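Side-chain contacts in NAD-dependent L-serine dehydrogenase (Pseudomonas aeruginosa, PDB 3OBB), which oxidises L-serine and methyl-L-serine with NAD(+) as a homotetramer and has low activity toward beta-hydroxyisobutyrate: residues P223-M228 / R235-G240; Q280-R285 / V290-D295. All coordinates share one frame; numbering follows the deposited sequence.

Contact 1. Residues P223-M228 / R235-G240; sequences PWPGVM and RDYSGG. With ACT (acetate ion), chain D.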
loop_
_atom_site.group_PDB
_atom_site.type_symbol
_atom_site.label_atom_id
_atom_site.label_comp_id
_atom_site.label_asym_id
_atom_site.label_seq_id
_atom_site.Cartn_x
_atom_site.Cartn_y
_atom_site.Cartn_z
ATOM N N PRO A 223 3.450 18.056 10.822
ATOM C CA PRO A 223 2.122 17.562 11.247
ATOM C C PRO A 223 1.900 17.254 12.732
ATOM O O PRO A 223 0.763 16.968 13.120
ATOM C CB PRO A 223 1.963 16.284 10.416
ATOM C CG PRO A 223 3.353 15.791 10.277
ATOM C CD PRO A 223 4.166 17.017 10.042
ATOM N N TRP A 224 2.948 17.334 13.554
ATOM C CA TRP A 224 2.869 17.005 15.004
ATOM C C TRP A 224 2.555 18.231 15.854
ATOM O O TRP A 224 3.309 19.205 15.804
ATOM C CB TRP A 224 4.171 16.372 15.512
ATOM C CG TRP A 224 3.958 15.671 16.838
ATOM C CD1 TRP A 224 4.064 16.220 18.084
ATOM C CD2 TRP A 224 3.574 14.311 17.037
ATOM N NE1 TRP A 224 3.801 15.273 19.045
ATOM C CE2 TRP A 224 3.467 14.102 18.425
ATOM C CE3 TRP A 224 3.265 13.254 16.172
ATOM C CZ2 TRP A 224 3.083 12.869 18.974
ATOM C CZ3 TRP A 224 2.889 12.034 16.720
ATOM C CH2 TRP A 224 2.794 11.860 18.108
ATOM N N PRO A 225 1.426 18.207 16.599
ATOM C CA PRO A 225 0.967 19.408 17.335
ATOM C C PRO A 225 2.060 19.913 18.226
ATOM O O PRO A 225 2.728 19.097 18.880
ATOM C CB PRO A 225 -0.203 18.884 18.202
ATOM C CG PRO A 225 -0.839 17.784 17.282
ATOM C CD PRO A 225 0.465 17.086 16.749
ATOM N N GLY A 226 2.258 21.233 18.234
ATOM C CA GLY A 226 3.283 21.824 19.130
ATOM C C GLY A 226 4.686 21.913 18.532
ATOM O O GLY A 226 5.515 22.665 19.034
ATOM N N VAL A 227 4.961 21.181 17.452
ATOM C CA VAL A 227 6.298 21.280 16.867
ATOM C C VAL A 227 6.537 22.654 16.233
ATOM O O VAL A 227 7.486 23.358 16.617
ATOM C CB VAL A 227 6.659 20.098 15.946
ATOM C CG1 VAL A 227 8.008 20.352 15.232
ATOM C CG2 VAL A 227 6.779 18.838 16.795
HETATM N N MSE A 228 5.662 23.067 15.319
HETATM C CA MSE A 228 5.697 24.452 14.825
HETATM C C MSE A 228 4.449 25.138 15.297
HETATM O O MSE A 228 3.338 24.741 14.938
HETATM C CB MSE A 228 5.726 24.517 13.307
HETATM C CG MSE A 228 7.016 24.068 12.719
HETATM SE SE MSE A 228 6.845 24.047 10.771
HETATM C CE MSE A 228 8.594 23.353 10.555
ATOM N N ARG A 235 -3.033 24.134 16.092
ATOM C CA ARG A 235 -4.345 24.740 16.347
ATOM C C ARG A 235 -5.418 23.770 15.861
ATOM O O ARG A 235 -6.400 24.158 15.188
ATOM C CB ARG A 235 -4.471 26.102 15.659
ATOM C CG ARG A 235 -4.176 26.053 14.162
ATOM C CD ARG A 235 -4.233 27.451 13.532
ATOM N NE ARG A 235 -4.271 27.360 12.070
ATOM C CZ ARG A 235 -3.217 27.423 11.270
ATOM N NH1 ARG A 235 -1.974 27.564 11.748
ATOM N NH2 ARG A 235 -3.409 27.339 9.971
ATOM N N ASP A 236 -5.204 22.495 16.180
ATOM C CA ASP A 236 -6.205 21.470 15.960
ATOM C C ASP A 236 -6.555 21.292 14.476
ATOM O O ASP A 236 -7.711 21.027 14.127
ATOM C CB ASP A 236 -7.470 21.830 16.742
ATOM C CG ASP A 236 -7.843 20.755 17.743
ATOM O OD1 ASP A 236 -7.869 19.544 17.341
ATOM O OD2 ASP A 236 -8.052 21.131 18.936
ATOM N N TYR A 237 -5.568 21.479 13.606
ATOM C CA TYR A 237 -5.770 21.291 12.180
ATOM C C TYR A 237 -6.902 22.150 11.608
ATOM O O TYR A 237 -7.509 21.751 10.638
ATOM C CB TYR A 237 -5.981 19.789 11.877
ATOM C CG TYR A 237 -4.828 18.967 12.421
ATOM C CD1 TYR A 237 -4.932 18.350 13.656
ATOM C CD2 TYR A 237 -3.611 18.884 11.733
ATOM C CE1 TYR A 237 -3.879 17.630 14.198
ATOM C CE2 TYR A 237 -2.541 18.137 12.257
ATOM C CZ TYR A 237 -2.697 17.509 13.497
ATOM O OH TYR A 237 -1.678 16.781 14.059
ATOM N N SER A 238 -7.156 23.340 12.167
ATOM C CA SER A 238 -8.103 24.278 11.537
ATOM C C SER A 238 -7.380 25.076 10.448
ATOM O O SER A 238 -6.174 25.348 10.577
ATOM C CB SER A 238 -8.663 25.260 12.571
ATOM O OG SER A 238 -7.586 25.985 13.173
ATOM N N GLY A 239 -8.099 25.445 9.399
ATOM C CA GLY A 239 -7.567 26.259 8.310
ATOM C C GLY A 239 -6.625 25.478 7.430
ATOM O O GLY A 239 -6.804 24.268 7.257
ATOM N N GLY A 240 -5.599 26.154 6.905
ATOM C CA GLY A 240 -4.626 25.531 6.006
ATOM C C GLY A 240 -5.218 25.039 4.688
ATOM O O GLY A 240 -5.877 25.767 3.985
HETATM C C ACT D . -4.645 29.312 7.449
HETATM O O ACT D . -5.552 28.511 7.752
HETATM O OXT ACT D . -4.330 30.104 8.357
HETATM C CH3 ACT D . -3.960 29.350 6.110
#

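Contact 2. Residues Q280-R285 / V290-D295; sequences QGYAER and VQKLFD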
loop_
_atom_site.group_PDB
_atom_site.type_symbol
_atom_site.label_atom_id
_atom_site.label_comp_id
_atom_site.label_asym_id
_atom_site.label_seq_id
_atom_site.Cartn_x
_atom_site.Cartn_y
_atom_site.Cartn_z
ATOM N N GLN A 280 -13.964 9.675 8.393
ATOM C CA GLN A 280 -13.881 10.112 9.785
ATOM C C GLN A 280 -14.403 11.534 10.075
ATOM O O GLN A 280 -14.505 11.920 11.227
ATOM C CB GLN A 280 -12.449 9.958 10.330
ATOM C CG GLN A 280 -12.052 8.509 10.621
ATOM C CD GLN A 280 -10.521 8.304 10.812
ATOM O OE1 GLN A 280 -10.012 7.187 10.664
ATOM N NE2 GLN A 280 -9.794 9.382 11.089
ATOM N N GLY A 281 -14.756 12.291 9.050
ATOM C CA GLY A 281 -15.329 13.608 9.250
ATOM C C GLY A 281 -14.366 14.770 9.125
ATOM O O GLY A 281 -14.724 15.916 9.486
ATOM N N TYR A 282 -13.156 14.489 8.614
ATOM C CA TYR A 282 -12.053 15.472 8.599
ATOM C C TYR A 282 -11.855 16.192 7.251
ATOM O O TYR A 282 -10.794 16.742 6.993
ATOM C CB TYR A 282 -10.720 14.812 9.014
ATOM C CG TYR A 282 -10.693 14.266 10.428
ATOM C CD1 TYR A 282 -11.126 15.049 11.506
ATOM C CD2 TYR A 282 -10.242 12.980 10.695
ATOM C CE1 TYR A 282 -11.148 14.557 12.812
ATOM C CE2 TYR A 282 -10.235 12.476 12.017
ATOM C CZ TYR A 282 -10.692 13.279 13.071
ATOM O OH TYR A 282 -10.677 12.842 14.390
ATOM N N ALA A 283 -12.851 16.149 6.386
ATOM C CA ALA A 283 -12.792 16.799 5.067
ATOM C C ALA A 283 -12.354 18.264 5.140
ATOM O O ALA A 283 -11.544 18.707 4.327
ATOM C CB ALA A 283 -14.157 16.681 4.352
ATOM N N GLU A 284 -12.825 19.010 6.132
ATOM C CA GLU A 284 -12.456 20.418 6.191
ATOM C C GLU A 284 -11.306 20.757 7.133
ATOM O O GLU A 284 -11.051 21.937 7.374
ATOM C CB GLU A 284 -13.658 21.306 6.543
ATOM C CG GLU A 284 -14.900 21.052 5.708
ATOM C CD GLU A 284 -15.554 22.337 5.232
ATOM O OE1 GLU A 284 -15.484 23.395 5.923
ATOM O OE2 GLU A 284 -16.144 22.268 4.144
ATOM N N ARG A 285 -10.622 19.744 7.680
ATOM C CA ARG A 285 -9.420 20.012 8.464
ATOM C C ARG A 285 -8.251 20.205 7.500
ATOM O O ARG A 285 -8.302 19.782 6.313
ATOM C CB ARG A 285 -9.135 18.895 9.497
ATOM C CG ARG A 285 -10.282 18.661 10.501
ATOM C CD ARG A 285 -9.940 19.209 11.910
ATOM N NE ARG A 285 -10.866 18.665 12.911
ATOM C CZ ARG A 285 -10.557 18.382 14.172
ATOM N NH1 ARG A 285 -9.330 18.591 14.642
ATOM N NH2 ARG A 285 -11.493 17.886 14.978
ATOM N N VAL A 290 -3.864 14.161 8.788
ATOM C CA VAL A 290 -3.477 12.776 8.566
ATOM C C VAL A 290 -2.680 12.257 9.772
ATOM O O VAL A 290 -2.698 11.064 10.033
ATOM C CB VAL A 290 -2.730 12.628 7.193
ATOM C CG1 VAL A 290 -1.294 13.156 7.264
ATOM C CG2 VAL A 290 -2.780 11.196 6.657
ATOM N N GLN A 291 -2.007 13.162 10.504
ATOM C CA GLN A 291 -1.314 12.831 11.767
ATOM C C GLN A 291 -2.170 11.990 12.720
ATOM O O GLN A 291 -1.658 11.116 13.395
ATOM C CB GLN A 291 -0.809 14.107 12.497
ATOM C CG GLN A 291 0.188 13.834 13.673
ATOM C CD GLN A 291 1.487 13.179 13.202
ATOM O OE1 GLN A 291 2.436 13.858 12.829
ATOM N NE2 GLN A 291 1.529 11.856 13.224
ATOM N N LYS A 292 -3.475 12.257 12.760
ATOM C CA LYS A 292 -4.404 11.605 13.674
ATOM C C LYS A 292 -4.548 10.087 13.425
ATOM O O LYS A 292 -4.840 9.300 14.361
ATOM C CB LYS A 292 -5.775 12.265 13.553
ATOM C CG LYS A 292 -5.843 13.689 14.119
ATOM C CD LYS A 292 -7.302 14.047 14.433
ATOM C CE LYS A 292 -7.462 15.490 14.901
ATOM N NZ LYS A 292 -7.081 15.492 16.348
ATOM N N LEU A 293 -4.382 9.678 12.174
ATOM C CA LEU A 293 -4.308 8.237 11.875
ATOM C C LEU A 293 -3.250 7.512 12.732
ATOM O O LEU A 293 -3.472 6.380 13.187
ATOM C CB LEU A 293 -4.018 8.013 10.386
ATOM C CG LEU A 293 -5.143 8.372 9.398
ATOM C CD1 LEU A 293 -4.737 7.933 7.994
ATOM C CD2 LEU A 293 -6.450 7.705 9.820
ATOM N N PHE A 294 -2.134 8.194 13.006
ATOM C CA PHE A 294 -0.973 7.567 13.670
ATOM C C PHE A 294 -0.792 7.891 15.139
ATOM O O PHE A 294 -0.101 7.146 15.843
ATOM C CB PHE A 294 0.310 7.931 12.920
ATOM C CG PHE A 294 0.195 7.755 11.443
ATOM C CD1 PHE A 294 0.077 8.861 10.612
ATOM C CD2 PHE A 294 0.172 6.482 10.895
ATOM C CE1 PHE A 294 -0.032 8.711 9.247
ATOM C CE2 PHE A 294 0.044 6.313 9.520
ATOM C CZ PHE A 294 -0.064 7.434 8.698
ATOM N N ASP A 295 -1.368 9.009 15.586
ATOM C CA ASP A 295 -1.126 9.557 16.942
ATOM C C ASP A 295 -2.357 9.267 17.761
ATOM O O ASP A 295 -3.427 9.835 17.499
ATOM C CB ASP A 295 -0.858 11.072 16.884
ATOM C CG ASP A 295 -0.672 11.733 18.266
ATOM O OD1 ASP A 295 -0.570 13.000 18.242
ATOM O OD2 ASP A 295 -0.597 11.050 19.344
#

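Contact 1. Residues P223-M228 / R235-G240
Y237 reaches across to the 223-228 loop and gives its phenol hydrogen to the backbone of P223, OH to O 2.6 Å. The bond runs almost straight on from the carbonyl, with a C=O...donor angle of 170°, and P223 O lies in the ring plane at the hydroxyl edge. With CG anti to its carbonyl carbon (chi1 -55°), Y237 sends its ring out to this oxygen. Beside the bond the P225 ring packs against the phenol oxygen, its CD 3.5 Å from Y237 OH, while P225 CG meets the ring obliquely. Y237 and P223 are buried, and Q298 NE2 also hydrogen-bonds to the Y237 hydroxyl. Around the tyrosine the segment is looser: R235 and S238 are exposed. There S238 OG donates to R235 O at 3.0 Å, and a weak bond returns from R235 NE to S238 O. An acetate, probably from the crystallisation liquor, lies so close to G240 N that a bond between them is doubtful; R235 NH2 stands 3.3 Å from its oxygen ACT O. The tyrosine bond ties together two parts of the irregular connection between helices 216-220 and 243-260, in the helical C-terminal domain of the beta-hydroxyacid dehydrogenases.

Contact 2. Residues Q280-R285 / V290-D295
The Y282 ring has the carbonyl oxygen of its near neighbour Q280 over the centre of one face, while K292 from the facing segment approaches obliquely at the phenol end. K292 CD lies 3.6 Å from Y282 OH and 3.7 Å from Y282 CZ, and the lysine chain passes the tyrosine at about a right angle. The R285 guanidinium carries Y282 CE1 on one face, 3.8 Å above its plane and toward the rim. K292 CE then meets R285 NH1 at 3.6 Å, again obliquely. The lysine runs extended through its methylenes and turns only at the last torsion (chi4 -80°), which carries NZ to Q298 OE1, its hydrogen-bond partner. At the other end of the contact Q280 crosses L293 obliquely, its amide end nearest the CD2 methyl, with Q280 OE1 3.7 Å from L293 CD2. L293 also packs on L277 of helix 265-279, and Q280 touches Q280 of a second subunit. The 280-285 segment gets its shape from a Schellman motif at G281, which ends helix 265-279, and from a type I turn from Y282 to R285. No hydrogen bond joins the two segments; they meet through methylenes, a methyl group, an aromatic ring and the flanks of polar groups. R285 NH1 and K292 NZ are 4.2 Å apart, like charges that the nearby carboxylate of D236 probably offsets in part. K292 thus contributes its methylenes to this contact and its charged end to Q298.

Contact 1 and contact 2 lie about 11 Å apart, centre to centre, on the same side of the chain's centre, and follow each other along the sequence. They touch directly. D236 OD1 comes 3.2 Å from R285 NH1 in a salt bridge that is long and weak, and Q291 of helix 291-294 is wedged against the 223-228 loop, its CD 3.5 Å from W224 CE3. Q298, outside all four segments, serves both contacts. Both lie away from the NAD(+) site and the active-site residue K173; a bound EPE buffer molecule is about 11 Å from the Y237 side chain and about 12 Å from that of R285.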